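Local coordinates for uncharacterized protein (Thermomonospora curvata, PDB 4MVE) that is of unknown function but carries GXWXG and DUF4334 family regions and folds into an antiparallel beta-sheet with a buried polar cluster in its interior, at residues K67-L78 against M111-F122. Sequence-based numbering, arbitrary orientation.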
loop_
_atom_site.group_PDB
_atom_site.type_symbol
_atom_site.label_atom_id
_atom_site.label_comp_id
_atom_site.label_asym_id
_atom_site.label_seq_id
_atom_site.Cartn_x
_atom_site.Cartn_y
_atom_site.Cartn_z
ATOM N N LYS A 67 2.108 -1.215 -7.600
ATOM C CA LYS A 67 1.240 -0.092 -8.059
ATOM C C LYS A 67 2.001 0.927 -8.866
ATOM O O LYS A 67 3.225 1.056 -8.693
ATOM C CB LYS A 67 0.604 0.637 -6.847
ATOM C CG LYS A 67 -0.128 -0.253 -5.845
ATOM C CD LYS A 67 -0.715 0.552 -4.671
ATOM C CE LYS A 67 -1.458 -0.322 -3.707
ATOM N NZ LYS A 67 -2.706 -0.845 -4.321
ATOM N N ARG A 68 1.286 1.636 -9.770
ATOM C CA ARG A 68 1.856 2.734 -10.573
ATOM C C ARG A 68 0.997 3.985 -10.374
ATOM O O ARG A 68 -0.198 3.947 -10.658
ATOM C CB ARG A 68 1.977 2.405 -12.073
ATOM C CG ARG A 68 2.769 3.522 -12.843
ATOM C CD ARG A 68 3.395 3.103 -14.178
ATOM N NE ARG A 68 2.383 2.831 -15.204
ATOM C CZ ARG A 68 2.205 3.546 -16.317
ATOM N NH1 ARG A 68 1.243 3.226 -17.170
ATOM N NH2 ARG A 68 2.962 4.610 -16.562
ATOM N N PHE A 69 1.577 5.059 -9.801
ATOM C CA PHE A 69 0.857 6.321 -9.618
ATOM C C PHE A 69 1.264 7.260 -10.791
ATOM O O PHE A 69 2.388 7.769 -10.776
ATOM C CB PHE A 69 1.165 6.920 -8.223
ATOM C CG PHE A 69 0.915 5.954 -7.076
ATOM C CD1 PHE A 69 -0.288 5.988 -6.360
ATOM C CD2 PHE A 69 1.886 5.022 -6.699
ATOM C CE1 PHE A 69 -0.527 5.077 -5.322
ATOM C CE2 PHE A 69 1.645 4.115 -5.664
ATOM C CZ PHE A 69 0.436 4.139 -4.993
ATOM N N ILE A 70 0.411 7.418 -11.834
ATOM C CA ILE A 70 0.781 8.266 -13.004
ATOM C C ILE A 70 0.708 9.732 -12.597
ATOM O O ILE A 70 1.681 10.466 -12.738
ATOM C CB ILE A 70 -0.011 8.043 -14.348
ATOM C CG1 ILE A 70 -0.549 6.593 -14.639
ATOM C CG2 ILE A 70 0.633 8.711 -15.552
ATOM C CD1 ILE A 70 0.332 5.524 -14.639
ATOM N N ASP A 71 -0.470 10.151 -12.141
ATOM C CA ASP A 71 -0.784 11.491 -11.666
ATOM C C ASP A 71 -1.860 11.327 -10.570
ATOM O O ASP A 71 -2.313 10.194 -10.312
ATOM C CB ASP A 71 -1.230 12.416 -12.822
ATOM C CG ASP A 71 -2.387 11.913 -13.690
ATOM O OD1 ASP A 71 -3.466 11.593 -13.126
ATOM O OD2 ASP A 71 -2.256 11.953 -14.937
ATOM N N ARG A 72 -2.254 12.444 -9.932
ATOM C CA ARG A 72 -3.263 12.494 -8.857
ATOM C C ARG A 72 -4.586 11.805 -9.257
ATOM O O ARG A 72 -5.336 11.350 -8.393
ATOM C CB ARG A 72 -3.521 13.986 -8.530
ATOM C CG ARG A 72 -4.473 14.305 -7.383
ATOM C CD ARG A 72 -4.655 15.814 -7.287
ATOM N NE ARG A 72 -5.734 16.201 -6.374
ATOM C CZ ARG A 72 -6.969 16.517 -6.759
ATOM N NH1 ARG A 72 -7.876 16.886 -5.862
ATOM N NH2 ARG A 72 -7.305 16.474 -8.044
ATOM N N ASP A 73 -4.874 11.746 -10.562
ATOM C CA ASP A 73 -6.132 11.230 -11.047
ATOM C C ASP A 73 -6.010 9.896 -11.722
ATOM O O ASP A 73 -7.040 9.291 -12.028
ATOM C CB ASP A 73 -6.759 12.237 -11.998
ATOM C CG ASP A 73 -7.370 13.424 -11.266
ATOM O OD1 ASP A 73 -8.102 13.197 -10.254
ATOM O OD2 ASP A 73 -7.140 14.573 -11.708
ATOM N N HIS A 74 -4.784 9.416 -11.960
ATOM C CA HIS A 74 -4.613 8.160 -12.691
ATOM C C HIS A 74 -3.574 7.251 -12.037
ATOM O O HIS A 74 -2.372 7.466 -12.159
ATOM C CB HIS A 74 -4.258 8.456 -14.160
ATOM C CG HIS A 74 -5.293 9.279 -14.880
ATOM N ND1 HIS A 74 -5.082 10.627 -15.162
ATOM C CD2 HIS A 74 -6.504 8.920 -15.368
ATOM C CE1 HIS A 74 -6.146 11.024 -15.841
ATOM N NE2 HIS A 74 -7.038 10.042 -15.970
ATOM N N VAL A 75 -4.069 6.218 -11.342
ATOM C CA VAL A 75 -3.299 5.213 -10.615
ATOM C C VAL A 75 -3.659 3.793 -11.095
ATOM O O VAL A 75 -4.844 3.455 -11.206
ATOM C CB VAL A 75 -3.580 5.355 -9.087
ATOM C CG1 VAL A 75 -2.803 4.323 -8.260
ATOM C CG2 VAL A 75 -3.262 6.774 -8.593
ATOM N N GLU A 76 -2.647 2.946 -11.288
ATOM C CA GLU A 76 -2.857 1.528 -11.572
ATOM C C GLU A 76 -2.672 0.814 -10.240
ATOM O O GLU A 76 -1.554 0.728 -9.750
ATOM C CB GLU A 76 -1.940 1.003 -12.690
ATOM C CG GLU A 76 -2.117 1.787 -13.992
ATOM C CD GLU A 76 -1.025 1.556 -15.019
ATOM O OE1 GLU A 76 0.114 1.241 -14.606
ATOM O OE2 GLU A 76 -1.289 1.730 -16.230
ATOM N N PRO A 77 -3.767 0.386 -9.572
ATOM C CA PRO A 77 -3.611 -0.198 -8.230
ATOM C C PRO A 77 -3.096 -1.628 -8.188
ATOM O O PRO A 77 -2.586 -2.056 -7.144
ATOM C CB PRO A 77 -5.026 -0.134 -7.651
ATOM C CG PRO A 77 -5.927 -0.178 -8.839
ATOM C CD PRO A 77 -5.189 0.460 -9.985
ATOM N N LEU A 78 -3.267 -2.386 -9.271
ATOM C CA LEU A 78 -2.920 -3.818 -9.253
ATOM C C LEU A 78 -2.045 -4.255 -10.380
ATOM O O LEU A 78 -2.497 -4.957 -11.292
ATOM C CB LEU A 78 -4.200 -4.682 -9.252
ATOM C CG LEU A 78 -5.185 -4.405 -8.101
ATOM C CD1 LEU A 78 -6.518 -5.033 -8.400
ATOM C CD2 LEU A 78 -4.631 -4.958 -6.759
HETATM N N MSE A 111 -4.704 6.323 -1.598
HETATM C CA MSE A 111 -5.215 5.881 -2.898
HETATM C C MSE A 111 -6.678 5.485 -2.756
HETATM O O MSE A 111 -7.021 4.740 -1.858
HETATM C CB MSE A 111 -4.398 4.721 -3.445
HETATM C CG MSE A 111 -4.582 4.513 -4.928
HETATM SE SE MSE A 111 -3.981 2.700 -5.377
HETATM C CE MSE A 111 -5.358 1.685 -4.499
ATOM N N ILE A 112 -7.556 5.992 -3.615
ATOM C CA ILE A 112 -8.984 5.623 -3.548
ATOM C C ILE A 112 -9.331 4.807 -4.800
ATOM O O ILE A 112 -9.128 5.310 -5.884
ATOM C CB ILE A 112 -9.870 6.900 -3.448
ATOM C CG1 ILE A 112 -9.448 7.789 -2.243
ATOM C CG2 ILE A 112 -11.401 6.544 -3.452
ATOM C CD1 ILE A 112 -10.260 9.027 -1.970
ATOM N N TYR A 113 -9.898 3.600 -4.667
ATOM C CA TYR A 113 -10.313 2.856 -5.875
ATOM C C TYR A 113 -11.477 3.577 -6.513
ATOM O O TYR A 113 -12.341 4.126 -5.794
ATOM C CB TYR A 113 -10.718 1.412 -5.545
ATOM C CG TYR A 113 -9.551 0.459 -5.360
ATOM C CD1 TYR A 113 -8.777 0.486 -4.205
ATOM C CD2 TYR A 113 -9.239 -0.486 -6.333
ATOM C CE1 TYR A 113 -7.721 -0.426 -4.010
ATOM C CE2 TYR A 113 -8.189 -1.394 -6.157
ATOM C CZ TYR A 113 -7.415 -1.347 -5.006
ATOM O OH TYR A 113 -6.404 -2.281 -4.856
ATOM N N ASP A 114 -11.511 3.575 -7.840
ATOM C CA ASP A 114 -12.612 4.191 -8.576
ATOM C C ASP A 114 -13.895 3.418 -8.420
ATOM O O ASP A 114 -14.973 4.023 -8.437
ATOM C CB ASP A 114 -12.286 4.256 -10.090
ATOM C CG ASP A 114 -11.150 5.191 -10.425
ATOM O OD1 ASP A 114 -10.685 5.927 -9.506
ATOM O OD2 ASP A 114 -10.754 5.236 -11.609
ATOM N N LYS A 115 -13.796 2.062 -8.374
ATOM C CA LYS A 115 -14.999 1.230 -8.460
ATOM C C LYS A 115 -15.170 0.289 -7.286
ATOM O O LYS A 115 -16.003 -0.607 -7.359
ATOM C CB LYS A 115 -14.960 0.425 -9.783
ATOM C CG LYS A 115 -14.944 1.283 -11.040
ATOM C CD LYS A 115 -16.292 1.281 -11.720
ATOM C CE LYS A 115 -16.770 2.660 -12.122
ATOM N NZ LYS A 115 -18.223 2.657 -12.459
ATOM N N GLN A 116 -14.407 0.491 -6.209
ATOM C CA GLN A 116 -14.409 -0.372 -5.017
ATOM C C GLN A 116 -14.350 0.482 -3.779
ATOM O O GLN A 116 -13.633 1.479 -3.799
ATOM C CB GLN A 116 -13.185 -1.339 -5.032
ATOM C CG GLN A 116 -12.967 -2.123 -6.337
ATOM C CD GLN A 116 -14.121 -3.021 -6.709
ATOM O OE1 GLN A 116 -14.918 -3.442 -5.869
ATOM N NE2 GLN A 116 -14.261 -3.285 -7.993
ATOM N N PRO A 117 -15.068 0.128 -2.687
ATOM C CA PRO A 117 -15.058 1.007 -1.496
ATOM C C PRO A 117 -13.790 0.749 -0.675
ATOM O O PRO A 117 -13.870 0.252 0.437
ATOM C CB PRO A 117 -16.346 0.594 -0.760
ATOM C CG PRO A 117 -16.531 -0.867 -1.129
ATOM C CD PRO A 117 -16.018 -1.009 -2.525
ATOM N N ILE A 118 -12.619 1.050 -1.256
ATOM C CA ILE A 118 -11.314 0.788 -0.640
ATOM C C ILE A 118 -10.433 2.019 -0.715
ATOM O O ILE A 118 -10.237 2.581 -1.804
ATOM C CB ILE A 118 -10.604 -0.423 -1.344
ATOM C CG1 ILE A 118 -11.469 -1.709 -1.314
ATOM C CG2 ILE A 118 -9.227 -0.689 -0.725
ATOM C CD1 ILE A 118 -11.111 -2.792 -2.351
ATOM N N ILE A 119 -9.878 2.421 0.443
ATOM C CA ILE A 119 -8.925 3.531 0.496
ATOM C C ILE A 119 -7.637 3.034 1.147
ATOM O O ILE A 119 -7.728 2.427 2.208
ATOM C CB ILE A 119 -9.500 4.740 1.281
ATOM C CG1 ILE A 119 -10.747 5.315 0.608
ATOM C CG2 ILE A 119 -8.421 5.842 1.485
ATOM C CD1 ILE A 119 -11.587 6.157 1.628
ATOM N N ASP A 120 -6.453 3.327 0.559
ATOM C CA ASP A 120 -5.140 2.984 1.137
ATOM C C ASP A 120 -4.464 4.260 1.615
ATOM O O ASP A 120 -4.062 5.081 0.781
ATOM C CB ASP A 120 -4.228 2.245 0.144
ATOM C CG ASP A 120 -4.835 1.018 -0.519
ATOM O OD1 ASP A 120 -5.599 0.285 0.156
ATOM O OD2 ASP A 120 -4.491 0.750 -1.681
ATOM N N HIS A 121 -4.347 4.424 2.943
ATOM C CA HIS A 121 -3.753 5.601 3.625
ATOM C C HIS A 121 -2.254 5.394 3.751
ATOM O O HIS A 121 -1.825 4.401 4.338
ATOM C CB HIS A 121 -4.396 5.805 5.000
ATOM C CG HIS A 121 -5.886 5.919 4.951
ATOM N ND1 HIS A 121 -6.529 7.171 4.965
ATOM C CD2 HIS A 121 -6.829 4.943 4.931
ATOM C CE1 HIS A 121 -7.820 6.903 4.961
ATOM N NE2 HIS A 121 -8.051 5.575 4.969
ATOM N N PHE A 122 -1.456 6.264 3.117
ATOM C CA PHE A 122 0.004 6.098 3.090
ATOM C C PHE A 122 0.734 6.937 4.131
ATOM O O PHE A 122 0.439 8.119 4.308
ATOM C CB PHE A 122 0.541 6.449 1.701
ATOM C CG PHE A 122 -0.019 5.586 0.611
ATOM C CD1 PHE A 122 0.170 4.206 0.628
ATOM C CD2 PHE A 122 -0.770 6.140 -0.420
ATOM C CE1 PHE A 122 -0.375 3.402 -0.375
ATOM C CE2 PHE A 122 -1.328 5.335 -1.400
ATOM C CZ PHE A 122 -1.108 3.972 -1.388
HETATM O O HOH W 1 -4.667 -1.962 -2.681
#
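Lys67 and Asp120 reach toward each other where hairpins 64-71/74-81 and 106-113/118-124 pack together across a buried interface, strands 74-78 and 111-113 running at 77° with axes 8.9 Å apart. The lysine chain is extended until its last bond, where a turn (chi4 -69°) swings NZ toward the carbonyl of Pro77 on its own hairpin; Lys67 NZ donates to Pro77 O in the carbonyl plane, on a lone pair, at 3.1 Å. The salt bridge to Asp120 is long, 3.6 Å from Lys67 NZ to Asp120 OD2, and a water reinforces it by accepting from NZ and donating to OD2. The same water lies in the ring plane of Tyr113, 2.8 Å from Tyr113 OH.

Selenomethionine Met111 fills the middle. Its chain runs out from the strand toward the other hairpin; there Met111 SE packs on Val75 CG1 at 3.5 Å, while the bend at chi3 sets CE against Pro77 CB and beside Lys67 NZ. Pro77 also lays CB and CG obliquely on Tyr113 CE2, and Leu78 CD2 comes up to the tyrosine hydroxyl. Met111 CG and SE also meet the Phe69 ring obliquely, a Met-aromatic contact. Phe69 and Phe122 come from opposite directions with planes at 88°, Phe69 CZ lying 3.9 Å from Phe122 CZ. The Trp44 ring meets Phe69, and Phe145 of strand 143-149 touches Lys67, Asp120 and Phe122.

A methionine in place of Lys67 would probably leave the Asp120 carboxylate without this countercharge, and Pro77 O and the water without the ammonium that now donates to them. Chemically, one ammonium group joins the two hairpins, directly by a long salt bridge and again through a water, inside a largely apolar surround.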